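PDB 5FLG: 6-carboxyhexanoate--coa ligase from Bacillus subtilis, which is a ligase of the 6-carboxyhexanoate--CoA ligase family, modelled here with magnesium, phosphoaminophosphonic acid-adenylate ester and pimelic acid. Local coordinates for residues 92-103 and 207-218. Numbering follows the deposited sequence.
Sequences GQKLARLLLEKE and GKKMGYQRITAM. With PML (pimelic acid), chain C.
Helix 92-102 and strand 211-215 run antiparallel, their axes at 164° and 9.5 Å apart, so Gly92 faces Met218 at one end and Glu103 faces Lys209 at the other. Glu103 meets the turn 208-210 with its carboxylate: OE2 accepts a hydrogen bond from the backbone N of Lys209 at 2.8 Å through its syn lone pair, while Lys209 NZ forms a salt bridge to the same oxygen from above the carboxylate plane. That ammonium also reaches the backbone O of Glu103, because the lysine chain folds back at chi3 (-71°) and chi4. Two donors approaching OE2 from different directions restrict the carboxylate's rotation, though the place of OE1 is less sure.

The middle is apolar. Ile215 CD1 lies 3.7 Å from Ala96 CB and meets Leu99 CD1 tip to tip, while Leu99 CB touches Met210 SD at 3.9 Å. At the far end Ile215 CG2 comes 3.5 Å from Gly92 CA, whose C-H in turn points at Ala217 O. The Met218 chain, bent at chi2 and chi3, brings CE against Ala96 CB (3.8 Å) and crosses Gln93 at about a right angle. Gln93 NE2 donates to Met218 O at 2.9 Å, within the amide plane and on a carbonyl lone pair; its OE1 binds Tyr114.

Side chains alternate along the strand: Gln213 and Ile215 point at the helix, whereas Arg214 points away from it and Tyr212 packs on helix 170-184. Tyr212 OH (2.7 Å) and Arg214 NE both donate to pimelic acid O11, and Arg214 NH2 donates to O12. The arrangement is that of a helix packed on one face of a mixed beta-sheet whose other face contributes to the pimelic acid pocket.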
loop_
_atom_site.group_PDB
_atom_site.type_symbol
_atom_site.label_atom_id
_atom_site.label_comp_id
_atom_site.label_asym_id
_atom_site.label_seq_id
_atom_site.Cartn_x
_atom_site.Cartn_y
_atom_site.Cartn_z
ATOM N N GLY A 92 -24.583 25.568 15.112
ATOM C CA GLY A 92 -23.572 25.431 14.054
ATOM C C GLY A 92 -24.169 25.084 12.708
ATOM O O GLY A 92 -23.743 25.609 11.682
ATOM N N GLN A 93 -25.101 24.143 12.704
ATOM C CA GLN A 93 -25.648 23.615 11.467
ATOM C C GLN A 93 -26.455 24.703 10.750
ATOM O O GLN A 93 -26.452 24.806 9.520
ATOM C CB GLN A 93 -26.522 22.381 11.739
ATOM C CG GLN A 93 -25.771 21.077 11.962
ATOM C CD GLN A 93 -24.840 20.703 10.808
ATOM O OE1 GLN A 93 -25.008 21.145 9.664
ATOM N NE2 GLN A 93 -23.820 19.930 11.115
ATOM N N LYS A 94 -27.222 25.438 11.540
ATOM C CA LYS A 94 -28.005 26.547 11.049
ATOM C C LYS A 94 -27.122 27.618 10.442
ATOM O O LYS A 94 -27.432 28.178 9.410
ATOM C CB LYS A 94 -28.794 27.128 12.205
ATOM C CG LYS A 94 -29.990 27.951 11.782
ATOM C CD LYS A 94 -30.991 28.069 12.930
ATOM C CE LYS A 94 -31.850 29.317 12.786
ATOM N NZ LYS A 94 -32.214 29.873 14.118
ATOM N N LEU A 95 -26.069 27.973 11.150
ATOM C CA LEU A 95 -25.046 28.826 10.597
ATOM C C LEU A 95 -24.460 28.251 9.296
ATOM O O LEU A 95 -24.342 28.981 8.285
ATOM C CB LEU A 95 -23.912 29.008 11.627
ATOM C CG LEU A 95 -22.774 29.921 11.156
ATOM C CD1 LEU A 95 -23.361 31.270 10.779
ATOM C CD2 LEU A 95 -21.715 30.093 12.252
ATOM N N ALA A 96 -24.103 26.959 9.306
ATOM C CA ALA A 96 -23.545 26.370 8.107
ATOM C C ALA A 96 -24.501 26.615 6.908
ATOM O O ALA A 96 -24.032 26.870 5.816
ATOM C CB ALA A 96 -23.273 24.885 8.274
ATOM N N ARG A 97 -25.811 26.508 7.135
ATOM C CA ARG A 97 -26.792 26.551 6.048
ATOM C C ARG A 97 -26.977 27.988 5.569
ATOM O O ARG A 97 -27.102 28.217 4.391
ATOM C CB ARG A 97 -28.136 25.961 6.481
ATOM C CG ARG A 97 -28.122 24.436 6.566
ATOM C CD ARG A 97 -29.523 23.852 6.765
ATOM N NE ARG A 97 -30.045 24.155 8.087
ATOM C CZ ARG A 97 -29.859 23.406 9.186
ATOM N NH1 ARG A 97 -29.227 22.242 9.132
ATOM N NH2 ARG A 97 -30.365 23.805 10.344
ATOM N N LEU A 98 -26.829 28.936 6.484
ATOM C CA LEU A 98 -26.832 30.361 6.177
ATOM C C LEU A 98 -25.638 30.738 5.296
ATOM O O LEU A 98 -25.820 31.285 4.202
ATOM C CB LEU A 98 -26.809 31.172 7.481
ATOM C CG LEU A 98 -26.778 32.700 7.346
ATOM C CD1 LEU A 98 -27.935 33.200 6.499
ATOM C CD2 LEU A 98 -26.800 33.363 8.717
ATOM N N LEU A 99 -24.452 30.284 5.693
ATOM C CA LEU A 99 -23.230 30.509 4.924
ATOM C C LEU A 99 -23.271 29.859 3.545
ATOM O O LEU A 99 -22.791 30.441 2.600
ATOM C CB LEU A 99 -22.006 29.950 5.671
ATOM C CG LEU A 99 -21.701 30.659 6.998
ATOM C CD1 LEU A 99 -20.643 29.934 7.827
ATOM C CD2 LEU A 99 -21.271 32.092 6.735
ATOM N N LEU A 100 -23.724 28.613 3.430
ATOM C CA LEU A 100 -23.858 28.004 2.089
ATOM C C LEU A 100 -24.755 28.870 1.181
ATOM O O LEU A 100 -24.471 29.010 -0.003
ATOM C CB LEU A 100 -24.388 26.569 2.163
ATOM C CG LEU A 100 -23.450 25.535 2.845
ATOM C CD1 LEU A 100 -24.238 24.302 3.258
ATOM C CD2 LEU A 100 -22.302 25.119 1.934
ATOM N N GLU A 101 -25.833 29.421 1.732
ATOM C CA GLU A 101 -26.775 30.204 0.944
ATOM C C GLU A 101 -26.193 31.515 0.466
ATOM O O GLU A 101 -26.233 31.827 -0.720
ATOM C CB GLU A 101 -28.062 30.485 1.721
ATOM C CG GLU A 101 -29.276 30.519 0.800
ATOM C CD GLU A 101 -30.568 30.906 1.500
ATOM O OE1 GLU A 101 -30.882 30.328 2.553
ATOM O OE2 GLU A 101 -31.285 31.782 0.991
ATOM N N LYS A 102 -25.558 32.217 1.380
ATOM C CA LYS A 102 -24.799 33.396 1.072
ATOM C C LYS A 102 -23.691 33.136 0.042
ATOM O O LYS A 102 -23.451 33.961 -0.827
ATOM C CB LYS A 102 -24.222 33.961 2.372
ATOM C CG LYS A 102 -23.469 35.261 2.166
ATOM C CD LYS A 102 -22.971 35.836 3.485
ATOM C CE LYS A 102 -22.705 37.330 3.356
ATOM N NZ LYS A 102 -21.584 37.789 4.222
ATOM N N GLU A 103 -23.059 31.973 0.068
ATOM C CA GLU A 103 -22.054 31.676 -0.957
ATOM C C GLU A 103 -22.650 31.438 -2.350
ATOM O O GLU A 103 -21.910 31.341 -3.303
ATOM C CB GLU A 103 -21.212 30.457 -0.569
ATOM C CG GLU A 103 -20.009 30.219 -1.447
ATOM C CD GLU A 103 -18.885 31.243 -1.266
ATOM O OE1 GLU A 103 -18.776 31.830 -0.175
ATOM O OE2 GLU A 103 -18.118 31.456 -2.233
ATOM N N GLY A 207 -15.741 28.208 0.697
ATOM C CA GLY A 207 -16.049 28.647 -0.655
ATOM C C GLY A 207 -15.189 29.817 -1.055
ATOM O O GLY A 207 -14.476 30.405 -0.229
ATOM N N LYS A 208 -15.321 30.206 -2.318
ATOM C CA LYS A 208 -14.361 31.091 -2.950
ATOM C C LYS A 208 -14.506 32.444 -2.328
ATOM O O LYS A 208 -13.511 33.082 -2.017
ATOM C CB LYS A 208 -14.619 31.185 -4.452
ATOM C CG LYS A 208 -14.039 30.056 -5.272
ATOM C CD LYS A 208 -14.550 30.153 -6.715
ATOM C CE LYS A 208 -13.970 29.060 -7.608
ATOM N NZ LYS A 208 -14.509 27.711 -7.318
ATOM N N LYS A 209 -15.729 32.815 -1.978
ATOM C CA LYS A 209 -15.941 34.130 -1.392
ATOM C C LYS A 209 -15.761 34.151 0.110
ATOM O O LYS A 209 -15.113 35.046 0.645
ATOM C CB LYS A 209 -17.309 34.648 -1.746
ATOM C CG LYS A 209 -17.415 34.879 -3.247
ATOM C CD LYS A 209 -18.703 35.590 -3.631
ATOM C CE LYS A 209 -19.880 34.657 -3.443
ATOM N NZ LYS A 209 -19.600 33.353 -4.107
ATOM N N MET A 210 -16.433 33.253 0.815
ATOM C CA MET A 210 -16.386 33.309 2.259
ATOM C C MET A 210 -15.067 32.760 2.811
ATOM O O MET A 210 -14.816 32.835 4.013
ATOM C CB MET A 210 -17.569 32.547 2.848
ATOM C CG MET A 210 -17.681 31.104 2.381
ATOM S SD MET A 210 -19.048 30.236 3.189
ATOM C CE MET A 210 -19.339 28.952 1.984
ATOM N N GLY A 211 -14.269 32.122 1.968
ATOM C CA GLY A 211 -13.102 31.385 2.438
ATOM C C GLY A 211 -13.428 30.137 3.263
ATOM O O GLY A 211 -14.390 29.415 2.981
ATOM N N TYR A 212 -12.647 29.921 4.314
ATOM C CA TYR A 212 -12.761 28.727 5.189
ATOM C C TYR A 212 -13.376 29.132 6.513
ATOM O O TYR A 212 -12.727 29.775 7.354
ATOM C CB TYR A 212 -11.382 28.138 5.421
ATOM C CG TYR A 212 -11.315 26.831 6.237
ATOM C CD1 TYR A 212 -11.456 25.608 5.604
ATOM C CD2 TYR A 212 -10.789 26.830 7.510
ATOM C CE1 TYR A 212 -11.225 24.422 6.257
ATOM C CE2 TYR A 212 -10.594 25.637 8.218
ATOM C CZ TYR A 212 -10.813 24.439 7.580
ATOM O OH TYR A 212 -10.680 23.252 8.230
ATOM N N GLN A 213 -14.658 28.814 6.668
ATOM C CA GLN A 213 -15.446 29.276 7.786
ATOM C C GLN A 213 -15.581 28.134 8.766
ATOM O O GLN A 213 -16.373 27.233 8.547
ATOM C CB GLN A 213 -16.825 29.730 7.312
ATOM C CG GLN A 213 -16.800 30.991 6.457
ATOM C CD GLN A 213 -16.670 32.258 7.281
ATOM O OE1 GLN A 213 -17.076 32.318 8.449
ATOM N NE2 GLN A 213 -16.074 33.276 6.687
ATOM N N ARG A 214 -14.719 28.109 9.794
ATOM C CA ARG A 214 -14.789 27.054 10.783
ATOM C C ARG A 214 -16.008 27.258 11.659
ATOM O O ARG A 214 -16.285 28.361 12.078
ATOM C CB ARG A 214 -13.524 27.086 11.669
ATOM C CG ARG A 214 -12.257 27.035 10.879
ATOM C CD ARG A 214 -11.025 27.144 11.753
ATOM N NE ARG A 214 -10.878 25.973 12.590
ATOM C CZ ARG A 214 -10.712 26.008 13.906
ATOM N NH1 ARG A 214 -10.739 27.155 14.551
ATOM N NH2 ARG A 214 -10.541 24.880 14.579
ATOM N N ILE A 215 -16.645 26.164 12.049
ATOM C CA ILE A 215 -17.768 26.205 12.927
ATOM C C ILE A 215 -17.518 25.234 14.097
ATOM O O ILE A 215 -17.365 24.027 13.900
ATOM C CB ILE A 215 -19.037 25.808 12.160
ATOM C CG1 ILE A 215 -19.255 26.770 10.973
ATOM C CG2 ILE A 215 -20.221 25.816 13.096
ATOM C CD1 ILE A 215 -20.396 26.395 10.050
ATOM N N THR A 216 -17.439 25.763 15.316
ATOM C CA THR A 216 -16.768 25.018 16.391
ATOM C C THR A 216 -17.575 23.851 16.974
ATOM O O THR A 216 -17.000 22.941 17.550
ATOM C CB THR A 216 -16.344 25.921 17.549
ATOM O OG1 THR A 216 -17.495 26.577 18.112
ATOM C CG2 THR A 216 -15.322 26.910 17.089
ATOM N N ALA A 217 -18.867 23.808 16.716
ATOM C CA ALA A 217 -19.641 22.627 17.023
ATOM C C ALA A 217 -20.574 22.317 15.869
ATOM O O ALA A 217 -21.469 23.113 15.565
ATOM C CB ALA A 217 -20.452 22.848 18.297
ATOM N N MET A 218 -20.474 21.099 15.333
ATOM C CA MET A 218 -21.302 20.710 14.166
ATOM C C MET A 218 -22.027 19.386 14.418
ATOM O O MET A 218 -22.827 18.921 13.594
ATOM C CB MET A 218 -20.430 20.591 12.914
ATOM C CG MET A 218 -19.960 21.919 12.354
ATOM S SD MET A 218 -21.301 22.797 11.518
ATOM C CE MET A 218 -21.237 22.082 9.886
HETATM C C1 PML C . -10.921 22.401 11.523
HETATM O O11 PML C . -10.788 23.514 10.916
HETATM O O12 PML C . -10.624 22.298 12.765
HETATM C C2 PML C . -11.814 21.350 10.838
HETATM C C3 PML C . -11.224 19.966 10.615
HETATM C C4 PML C . -12.267 18.835 10.664
HETATM C C5 PML C . -12.235 17.885 9.481
HETATM C C6 PML C . -12.224 16.405 9.854
HETATM C C7 PML C . -11.009 16.034 10.708
HETATM O O71 PML C . -9.860 16.231 10.249
HETATM O O72 PML C . -11.188 15.432 11.797
#